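Local coordinates for beta-N-acetylglucosaminidase (Thermotoga maritima, PDB 3WO8), which probably hydrolyses terminal non-reducing N-acetyl-D-hexosamine residues in N-acetyl-beta-D-hexosaminides, as a family 3 glycoside hydrolase, at residues D101-Y104 / R105-V109; P147-V150 / A151-A155; A371-T374 / G375-D379; I381-I384 / V385-F389. One frame throughout, in Å; residues are numbered along the deposited sequence.

Interaction 1: residues D101-Y104 / R105-V109; sequences DVTY and RYSRV
Tyr104 and Arg108 sit one turn apart on helix 100-117, an alpha helix of the TIM-barrel domain. The backbone bonds set the frame. Arg105 N donates to Asp101 O, Tyr106 N to Val102 O and Arg108 N to Tyr104 O, the i to i+4 pattern of an alpha helix. Ser107 adds a side-chain bond to this ladder. Its OG lies 2.7 Å from Thr103 O, and its N lies 2.9 Å from the same oxygen. One comes from each side of the carbonyl plane. The OG bond gives the buried hydroxyl a partner within its own helix. The aromatic contact comes next. The Tyr104 ring carries Arg108 NH2 at its edge, 4.0 Å from CE2, and the ring and guanidinium planes are 77° apart. Arg108 gets there with CG anti to its backbone N (chi1 -171°) and an extended chain. Its stronger partner is Glu163 on helix 147-164, a salt bridge through NH1. Tyr104 also packs on Arg156 and Glu163 of that helix. Replacing Tyr104 by alanine would probably open a gap against helix 147-164 and cost the Arg108 guanidinium one neighbour. Arg105 turns to the second subunit, where it makes a cation-pi contact with Phe335 of that chain. Between the polar ends of Tyr104 and Arg108, OH and NH2 are 3.6 Å apart.

Interaction 2: residues P147-V150 / A151-A155; sequences PKIV and AEHGA
Ala151 N takes up Pro147 O, the first carbonyl of helix 147-164, at 3.0 Å. Its CB lies 3.2 Å from Lys148 O, and the methyl also packs on Lys207 of helix 203-211. Glu152 N follows, bonding to Lys148 O. His153 comes next and carries the side-chain contact. Its N and ND1 both donate to Ile149 O, a double grip on one carbonyl within an alpha helix of the TIM-barrel domain. The backbone bond is almost straight at 177°. ND1 comes from above the carbonyl plane, 2.8 Å away, while Ile149 O lies in the plane of the ring. The Ile149 side chain runs beside the ring, and its CG2 is 3.5 Å from His153 ND1. The far nitrogen, NE2, bonds to Asn98 O, so the buried ring is held at both nitrogens and its rotation is fixed. Carbonyl partners at both nitrogens would be consistent with a positively charged imidazole. A phenylalanine in place of His153 would probably leave Asn98 O without this donor and Ile149 O with the backbone N-H alone. Tyr143 meets the ring as well. Gly154 N closes the run on Val150 O at 2.8 Å.

Interaction 3: residues A371-T374 / G375-D379; sequences ADTT and GGDYD
Tyr378 lays one face of its ring over the backbone carbonyl of Thr374. Thr374 O stands about 3.4 Å above the plane of the Tyr378 ring, away from its centre, though the place of this oxygen is less certain. CG of Tyr378 is anti to its own carbonyl carbon (chi1 -57°), which folds the ring back along the helix. At the far end of the buried ring, Tyr378 OH comes 4.1 Å from Thr374 CB.

Asp372 caps the turn that leads into helix 374-385. Its side chain accepts from the N-H two residues on, a capping bond. One carboxylate oxygen, OD1, accepts twice from Thr374. Thr374 N meets it at 2.8 Å, nearly along the C-O axis. Thr374 OG1 donates from the syn side at 2.7 Å, with the donor 25° out of the carboxylate plane. The threonine hydroxyl sits between the backbone N and the carbonyl carbon (chi1 51°), where it can share the oxygen with its own N-H. The negative carboxylate at this helix start probably interacts favourably with the helix dipole.

The first turn is then closed by Asp377 N, which donates to Thr373 O at 3.0 Å. The Asp377 carboxylate makes no bond to that carbonyl, as both are acceptors; its OD2 is bonded to Thr460 OG1. Thr373 OG1 bonds to Gln79 O of the second subunit, and Asp372 OD2 accepts from Gln79 NE2 of that chain. The contact thus sits where the loop after strand 357-363 enters helix 374-385, in the C-terminal domain, with the second subunit covering the loop.

Interaction 4: residues I381-I384 / V385-F389; sequences IPEI and VSRFF
The backbone runs through the last turn of helix 374-385, with Val385 N bonded to Ile381 O at 3.0 Å and an N-H...O angle of 178°, and Ser386 N bonded to Pro382 O. This is the C-terminal end of a helix, after which the chain turns through a loop to strand 391-397 of the mixed sheet in the C-terminal domain. Arg387 N bonds three residues back instead of four. It meets Ile384 O at 2.9 Å, from above the carbonyl plane rather than in it.

The apolar side faces the sheet. Ile381 CG2 and Val385 CG2 meet at 4.1 Å, their side chains crossing at a slant. Both side chains pack on strand 357-363, through Val362, Val358 and Leu360, and on helix 462-471, through Ile465 and Leu469. Phe388 brings its ring to the same helix, where it meets Tyr466. The ring's CD2 lies 3.6 Å from Ile384 O.

The polar side faces the N-terminal part of the chain. The side chains of Glu383 and Arg387 run alongside each other in one direction. OE2 approaches the guanidinium at its edge, in its plane, and the carboxylate plane is turned 56° from it. Glu383 OE2 and Arg387 NE are 3.5 Å apart, a salt bridge, though the place of OE2 is less sure. The firmer partner of Arg387 is Asp26, bound through NH1. Ser386 turns its hydroxyl back to the helix, and OG donates to Glu383 O at 2.9 Å.

Overall arrangement
All four contacts are local, so none closes a long loop, and along the chain they follow one another without nesting or crossing. Interactions 1 and 2 lie on helices 100-117 and 147-164 of the TIM-barrel domain. Their centres are about 14 Å apart, and they touch where Thr103 packs on His153. Interactions 3 and 4 mark the two ends of helix 374-385 in the C-terminal domain, with centres about 17 Å apart. Interaction 3 leads the chain in from strand 357-363, and interaction 4 leads it out to strand 391-397. Interactions 1 and 3, with centres about 35 Å apart, both touch the second subunit. Interaction 4 ties back to the N-terminal domain through Asp26.

Interaction 1: residues D101-Y104 / R105-V109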
loop_
_atom_site.group_PDB
_atom_site.type_symbol
_atom_site.label_atom_id
_atom_site.label_comp_id
_atom_site.label_asym_id
_atom_site.label_seq_id
_atom_site.Cartn_x
_atom_site.Cartn_y
_atom_site.Cartn_z
ATOM N N ASP B 101 -11.591 21.067 -2.437
ATOM C CA ASP B 101 -10.213 20.980 -2.853
ATOM C C ASP B 101 -9.531 19.733 -2.282
ATOM O O ASP B 101 -8.780 19.063 -3.001
ATOM C CB ASP B 101 -9.481 22.283 -2.493
ATOM C CG ASP B 101 -9.867 23.460 -3.420
ATOM O OD1 ASP B 101 -10.558 23.256 -4.445
ATOM O OD2 ASP B 101 -9.468 24.603 -3.127
ATOM N N VAL B 102 -9.826 19.381 -1.029
ATOM C CA VAL B 102 -9.143 18.232 -0.403
ATOM C C VAL B 102 -9.598 16.901 -1.054
ATOM O O VAL B 102 -8.819 15.923 -1.165
ATOM C CB VAL B 102 -9.259 18.199 1.151
ATOM C CG1 VAL B 102 -8.916 19.539 1.770
ATOM C CG2 VAL B 102 -10.631 17.814 1.605
ATOM N N THR B 103 -10.857 16.895 -1.495
ATOM C CA THR B 103 -11.440 15.761 -2.154
ATOM C C THR B 103 -10.732 15.561 -3.475
ATOM O O THR B 103 -10.330 14.431 -3.816
ATOM C CB THR B 103 -12.953 15.965 -2.349
ATOM O OG1 THR B 103 -13.629 15.865 -1.072
ATOM C CG2 THR B 103 -13.513 14.950 -3.338
ATOM N N TYR B 104 -10.573 16.670 -4.199
ATOM C CA TYR B 104 -9.780 16.696 -5.420
ATOM C C TYR B 104 -8.394 16.077 -5.121
ATOM O O TYR B 104 -7.881 15.237 -5.877
ATOM C CB TYR B 104 -9.630 18.139 -5.966
ATOM C CG TYR B 104 -8.636 18.230 -7.115
ATOM C CD1 TYR B 104 -9.009 17.880 -8.410
ATOM C CD2 TYR B 104 -7.302 18.616 -6.898
ATOM C CE1 TYR B 104 -8.097 17.919 -9.467
ATOM C CE2 TYR B 104 -6.370 18.650 -7.945
ATOM C CZ TYR B 104 -6.771 18.308 -9.228
ATOM O OH TYR B 104 -5.874 18.360 -10.286
ATOM N N ARG B 105 -7.817 16.533 -4.010
ATOM C CA ARG B 105 -6.466 16.178 -3.583
ATOM C C ARG B 105 -6.341 14.685 -3.360
ATOM O O ARG B 105 -5.427 14.059 -3.903
ATOM C CB ARG B 105 -6.136 16.916 -2.276
ATOM C CG ARG B 105 -4.788 17.593 -2.292
ATOM C CD ARG B 105 -3.724 16.959 -1.409
ATOM N NE ARG B 105 -3.391 17.814 -0.266
ATOM C CZ ARG B 105 -2.239 17.762 0.404
ATOM N NH1 ARG B 105 -2.050 18.562 1.432
ATOM N NH2 ARG B 105 -1.282 16.892 0.085
ATOM N N TYR B 106 -7.267 14.130 -2.565
ATOM C CA TYR B 106 -7.286 12.696 -2.267
ATOM C C TYR B 106 -7.426 11.887 -3.558
ATOM O O TYR B 106 -6.577 11.011 -3.864
ATOM C CB TYR B 106 -8.437 12.339 -1.335
ATOM C CG TYR B 106 -8.704 10.855 -1.310
ATOM C CD1 TYR B 106 -7.840 9.975 -0.641
ATOM C CD2 TYR B 106 -9.795 10.324 -1.969
ATOM C CE1 TYR B 106 -8.058 8.601 -0.641
ATOM C CE2 TYR B 106 -10.020 8.957 -1.983
ATOM C CZ TYR B 106 -9.158 8.088 -1.333
ATOM O OH TYR B 106 -9.438 6.726 -1.377
ATOM N N SER B 107 -8.486 12.227 -4.309
ATOM C CA SER B 107 -8.800 11.566 -5.557
ATOM C C SER B 107 -7.612 11.520 -6.452
ATOM O O SER B 107 -7.369 10.493 -7.080
ATOM C CB SER B 107 -9.957 12.246 -6.254
ATOM O OG SER B 107 -11.043 12.339 -5.349
ATOM N N ARG B 108 -6.840 12.597 -6.481
ATOM C CA ARG B 108 -5.648 12.645 -7.320
ATOM C C ARG B 108 -4.556 11.682 -6.823
ATOM O O ARG B 108 -3.945 10.921 -7.637
ATOM C CB ARG B 108 -5.110 14.061 -7.370
ATOM C CG ARG B 108 -3.997 14.298 -8.394
ATOM C CD ARG B 108 -3.359 15.663 -8.138
ATOM N NE ARG B 108 -2.214 15.958 -9.007
ATOM C CZ ARG B 108 -1.829 17.187 -9.391
ATOM N NH1 ARG B 108 -0.769 17.318 -10.184
ATOM N NH2 ARG B 108 -2.487 18.292 -9.009
ATOM N N VAL B 109 -4.303 11.684 -5.512
ATOM C CA VAL B 109 -3.276 10.769 -5.036
ATOM C C VAL B 109 -3.760 9.344 -5.219
ATOM O O VAL B 109 -2.975 8.452 -5.581
ATOM C CB VAL B 109 -2.755 10.996 -3.574
ATOM C CG1 VAL B 109 -2.980 12.411 -3.064
ATOM C CG2 VAL B 109 -3.318 9.997 -2.596
#

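Interaction 2: residues P147-V150 / A151-A155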
loop_
_atom_site.group_PDB
_atom_site.type_symbol
_atom_site.label_atom_id
_atom_site.label_comp_id
_atom_site.label_asym_id
_atom_site.label_seq_id
_atom_site.Cartn_x
_atom_site.Cartn_y
_atom_site.Cartn_z
ATOM N N PRO B 147 -27.503 18.297 -1.637
ATOM C CA PRO B 147 -27.036 17.939 -2.993
ATOM C C PRO B 147 -26.036 18.888 -3.623
ATOM O O PRO B 147 -25.300 18.495 -4.526
ATOM C CB PRO B 147 -28.327 17.968 -3.828
ATOM C CG PRO B 147 -29.423 17.772 -2.852
ATOM C CD PRO B 147 -28.963 18.509 -1.620
ATOM N N LYS B 148 -26.085 20.142 -3.188
ATOM C CA LYS B 148 -25.163 21.188 -3.624
ATOM C C LYS B 148 -23.746 20.674 -3.356
ATOM O O LYS B 148 -22.919 20.548 -4.277
ATOM C CB LYS B 148 -25.435 22.465 -2.806
ATOM C CG LYS B 148 -25.095 23.793 -3.467
ATOM C CD LYS B 148 -26.365 24.618 -3.683
ATOM C CE LYS B 148 -27.200 24.036 -4.823
ATOM N NZ LYS B 148 -28.650 24.005 -4.513
ATOM N N ILE B 149 -23.529 20.331 -2.081
ATOM C CA ILE B 149 -22.256 19.863 -1.559
ATOM C C ILE B 149 -21.764 18.594 -2.269
ATOM O O ILE B 149 -20.587 18.467 -2.700
ATOM C CB ILE B 149 -22.400 19.626 -0.058
ATOM C CG1 ILE B 149 -22.513 20.979 0.651
ATOM C CG2 ILE B 149 -21.193 18.883 0.479
ATOM C CD1 ILE B 149 -22.933 20.885 2.108
ATOM N N VAL B 150 -22.689 17.668 -2.428
ATOM C CA VAL B 150 -22.402 16.415 -3.117
ATOM C C VAL B 150 -21.926 16.681 -4.555
ATOM O O VAL B 150 -21.017 16.011 -5.073
ATOM C CB VAL B 150 -23.637 15.494 -3.156
ATOM C CG1 VAL B 150 -23.279 14.134 -3.757
ATOM C CG2 VAL B 150 -24.258 15.350 -1.766
ATOM N N ALA B 151 -22.544 17.664 -5.195
ATOM C CA ALA B 151 -22.206 18.003 -6.567
ATOM C C ALA B 151 -20.769 18.456 -6.646
ATOM O O ALA B 151 -19.977 17.951 -7.458
ATOM C CB ALA B 151 -23.126 19.093 -7.074
ATOM N N GLU B 152 -20.437 19.418 -5.794
ATOM C CA GLU B 152 -19.101 19.967 -5.772
ATOM C C GLU B 152 -18.100 18.868 -5.523
ATOM O O GLU B 152 -17.210 18.634 -6.335
ATOM C CB GLU B 152 -18.981 21.064 -4.721
ATOM C CG GLU B 152 -19.234 22.463 -5.293
ATOM C CD GLU B 152 -20.185 23.296 -4.438
ATOM O OE1 GLU B 152 -21.090 23.965 -5.003
ATOM O OE2 GLU B 152 -20.042 23.265 -3.200
ATOM N N HIS B 153 -18.267 18.150 -4.424
ATOM C CA HIS B 153 -17.276 17.143 -4.097
ATOM C C HIS B 153 -17.155 16.108 -5.217
ATOM O O HIS B 153 -16.036 15.728 -5.608
ATOM C CB HIS B 153 -17.580 16.535 -2.760
ATOM C CG HIS B 153 -17.284 17.455 -1.623
ATOM N ND1 HIS B 153 -18.180 18.402 -1.182
ATOM C CD2 HIS B 153 -16.196 17.572 -0.828
ATOM C CE1 HIS B 153 -17.664 19.051 -0.152
ATOM N NE2 HIS B 153 -16.459 18.568 0.082
ATOM N N GLY B 154 -18.292 15.722 -5.791
ATOM C CA GLY B 154 -18.300 14.752 -6.871
ATOM C C GLY B 154 -17.462 15.135 -8.080
ATOM O O GLY B 154 -16.763 14.275 -8.711
ATOM N N ALA B 155 -17.543 16.417 -8.437
ATOM C CA ALA B 155 -16.867 16.867 -9.649
ATOM C C ALA B 155 -15.417 17.029 -9.319
ATOM O O ALA B 155 -14.559 16.546 -10.058
ATOM C CB ALA B 155 -17.453 18.158 -10.194
#

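Interaction 3: residues A371-T374 / G375-D379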
loop_
_atom_site.group_PDB
_atom_site.type_symbol
_atom_site.label_atom_id
_atom_site.label_comp_id
_atom_site.label_asym_id
_atom_site.label_seq_id
_atom_site.Cartn_x
_atom_site.Cartn_y
_atom_site.Cartn_z
ATOM N N ALA B 371 11.583 -5.065 9.720
ATOM C CA ALA B 371 11.671 -4.717 8.309
ATOM C C ALA B 371 11.879 -5.923 7.374
ATOM O O ALA B 371 11.553 -5.859 6.178
ATOM C CB ALA B 371 12.758 -3.649 8.094
ATOM N N ASP B 372 12.378 -7.017 7.932
ATOM C CA ASP B 372 12.763 -8.186 7.167
ATOM C C ASP B 372 11.584 -9.112 6.851
ATOM O O ASP B 372 10.933 -9.652 7.739
ATOM C CB ASP B 372 13.827 -8.942 7.932
ATOM C CG ASP B 372 14.357 -10.131 7.167
ATOM O OD1 ASP B 372 13.648 -10.675 6.297
ATOM O OD2 ASP B 372 15.492 -10.547 7.462
ATOM N N THR B 373 11.348 -9.322 5.567
ATOM C CA THR B 373 10.167 -10.051 5.126
ATOM C C THR B 373 10.422 -11.520 4.755
ATOM O O THR B 373 9.478 -12.212 4.404
ATOM C CB THR B 373 9.488 -9.315 3.954
ATOM O OG1 THR B 373 10.372 -9.205 2.823
ATOM C CG2 THR B 373 9.081 -7.918 4.414
ATOM N N THR B 374 11.667 -11.997 4.862
ATOM C CA THR B 374 12.015 -13.399 4.484
ATOM C C THR B 374 11.173 -14.425 5.260
ATOM O O THR B 374 10.535 -15.302 4.675
ATOM C CB THR B 374 13.513 -13.707 4.618
ATOM O OG1 THR B 374 13.956 -13.320 5.878
ATOM C CG2 THR B 374 14.352 -12.881 3.651
ATOM N N GLY B 375 11.091 -14.268 6.569
ATOM C CA GLY B 375 10.263 -15.152 7.390
ATOM C C GLY B 375 8.805 -15.222 7.002
ATOM O O GLY B 375 8.233 -16.306 6.860
ATOM N N GLY B 376 8.169 -14.082 6.818
ATOM C CA GLY B 376 6.758 -14.090 6.414
ATOM C C GLY B 376 6.608 -14.745 5.040
ATOM O O GLY B 376 5.567 -15.348 4.697
ATOM N N ASP B 377 7.688 -14.612 4.270
ATOM C CA ASP B 377 7.796 -15.155 2.944
ATOM C C ASP B 377 7.816 -16.673 2.957
ATOM O O ASP B 377 7.111 -17.340 2.205
ATOM C CB ASP B 377 9.064 -14.605 2.278
ATOM C CG ASP B 377 8.903 -13.167 1.706
ATOM O OD1 ASP B 377 7.808 -12.534 1.775
ATOM O OD2 ASP B 377 9.932 -12.687 1.152
ATOM N N TYR B 378 8.611 -17.244 3.837
ATOM C CA TYR B 378 8.640 -18.678 3.922
ATOM C C TYR B 378 7.290 -19.201 4.354
ATOM O O TYR B 378 6.788 -20.168 3.776
ATOM C CB TYR B 378 9.698 -19.158 4.890
ATOM C CG TYR B 378 11.082 -18.714 4.602
ATOM C CD1 TYR B 378 11.520 -18.536 3.318
ATOM C CD2 TYR B 378 11.977 -18.481 5.644
ATOM C CE1 TYR B 378 12.817 -18.096 3.058
ATOM C CE2 TYR B 378 13.283 -18.078 5.415
ATOM C CZ TYR B 378 13.700 -17.882 4.114
ATOM O OH TYR B 378 14.992 -17.472 3.872
ATOM N N ASP B 379 6.682 -18.567 5.350
ATOM C CA ASP B 379 5.319 -18.956 5.774
ATOM C C ASP B 379 4.318 -19.029 4.618
ATOM O O ASP B 379 3.359 -19.813 4.630
ATOM C CB ASP B 379 4.762 -17.968 6.778
ATOM C CG ASP B 379 5.473 -17.995 8.083
ATOM O OD1 ASP B 379 6.293 -18.899 8.321
ATOM O OD2 ASP B 379 5.200 -17.085 8.902
#

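Interaction 4: residues I381-I384 / V385-F389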
loop_
_atom_site.group_PDB
_atom_site.type_symbol
_atom_site.label_atom_id
_atom_site.label_comp_id
_atom_site.label_asym_id
_atom_site.label_seq_id
_atom_site.Cartn_x
_atom_site.Cartn_y
_atom_site.Cartn_z
ATOM N N ILE B 381 4.815 -19.868 1.426
ATOM C CA ILE B 381 5.123 -20.810 0.370
ATOM C C ILE B 381 4.068 -21.900 0.198
ATOM O O ILE B 381 3.752 -22.269 -0.934
ATOM C CB ILE B 381 6.507 -21.410 0.605
ATOM C CG1 ILE B 381 7.545 -20.322 0.359
ATOM C CG2 ILE B 381 6.746 -22.599 -0.314
ATOM C CD1 ILE B 381 8.962 -20.715 0.675
ATOM N N PRO B 382 3.490 -22.425 1.297
ATOM C CA PRO B 382 2.537 -23.497 0.999
ATOM C C PRO B 382 1.282 -23.038 0.289
ATOM O O PRO B 382 0.816 -23.726 -0.611
ATOM C CB PRO B 382 2.220 -24.071 2.363
ATOM C CG PRO B 382 3.437 -23.817 3.155
ATOM C CD PRO B 382 3.880 -22.438 2.713
ATOM N N GLU B 383 0.761 -21.872 0.636
ATOM C CA GLU B 383 -0.425 -21.337 -0.119
ATOM C C GLU B 383 -0.094 -21.110 -1.609
ATOM O O GLU B 383 -0.963 -21.261 -2.466
ATOM C CB GLU B 383 -1.061 -20.094 0.539
ATOM C CG GLU B 383 -0.904 -18.764 -0.172
ATOM C CD GLU B 383 -1.980 -18.518 -1.252
ATOM O OE1 GLU B 383 -3.170 -18.863 -1.087
ATOM O OE2 GLU B 383 -1.635 -17.937 -2.292
ATOM N N ILE B 384 1.166 -20.797 -1.907
ATOM C CA ILE B 384 1.586 -20.545 -3.273
ATOM C C ILE B 384 1.603 -21.864 -4.030
ATOM O O ILE B 384 0.973 -22.015 -5.056
ATOM C CB ILE B 384 3.000 -19.893 -3.343
ATOM C CG1 ILE B 384 3.010 -18.496 -2.688
ATOM C CG2 ILE B 384 3.461 -19.782 -4.791
ATOM C CD1 ILE B 384 4.405 -17.970 -2.424
ATOM N N VAL B 385 2.304 -22.834 -3.472
ATOM C CA VAL B 385 2.391 -24.131 -4.078
ATOM C C VAL B 385 1.025 -24.800 -4.163
ATOM O O VAL B 385 0.765 -25.566 -5.088
ATOM C CB VAL B 385 3.379 -24.987 -3.302
ATOM C CG1 VAL B 385 3.341 -26.413 -3.802
ATOM C CG2 VAL B 385 4.779 -24.389 -3.412
ATOM N N SER B 386 0.132 -24.503 -3.220
ATOM C CA SER B 386 -1.214 -25.075 -3.289
ATOM C C SER B 386 -1.898 -24.712 -4.584
ATOM O O SER B 386 -2.880 -25.328 -4.938
ATOM C CB SER B 386 -2.083 -24.615 -2.142
ATOM O OG SER B 386 -2.851 -23.469 -2.499
ATOM N N ARG B 387 -1.418 -23.682 -5.281
ATOM C CA ARG B 387 -2.069 -23.273 -6.528
ATOM C C ARG B 387 -1.807 -24.233 -7.663
ATOM O O ARG B 387 -2.537 -24.238 -8.637
ATOM C CB ARG B 387 -1.678 -21.850 -6.925
ATOM C CG ARG B 387 -2.175 -20.823 -5.928
ATOM C CD ARG B 387 -1.964 -19.372 -6.343
ATOM N NE ARG B 387 -2.893 -18.614 -5.516
ATOM C CZ ARG B 387 -4.156 -18.334 -5.845
ATOM N NH1 ARG B 387 -4.900 -17.681 -4.966
ATOM N NH2 ARG B 387 -4.678 -18.662 -7.050
ATOM N N PHE B 388 -0.783 -25.061 -7.511
ATOM C CA PHE B 388 -0.377 -26.048 -8.518
ATOM C C PHE B 388 -0.400 -27.524 -8.083
ATOM O O PHE B 388 -0.015 -28.389 -8.851
ATOM C CB PHE B 388 1.059 -25.753 -8.920
ATOM C CG PHE B 388 1.327 -24.321 -9.220
ATOM C CD1 PHE B 388 1.142 -23.827 -10.492
ATOM C CD2 PHE B 388 1.796 -23.467 -8.229
ATOM C CE1 PHE B 388 1.402 -22.497 -10.780
ATOM C CE2 PHE B 388 2.068 -22.136 -8.504
ATOM C CZ PHE B 388 1.865 -21.647 -9.786
ATOM N N PHE B 389 -0.771 -27.801 -6.841
ATOM C CA PHE B 389 -0.897 -29.167 -6.332
ATOM C C PHE B 389 -2.146 -29.353 -5.448
ATOM O O PHE B 389 -2.514 -28.490 -4.624
ATOM C CB PHE B 389 0.333 -29.540 -5.552
ATOM C CG PHE B 389 1.563 -29.539 -6.371
ATOM C CD1 PHE B 389 2.225 -28.368 -6.631
ATOM C CD2 PHE B 389 2.053 -30.724 -6.915
ATOM C CE1 PHE B 389 3.365 -28.373 -7.403
ATOM C CE2 PHE B 389 3.191 -30.733 -7.694
ATOM C CZ PHE B 389 3.847 -29.555 -7.933
#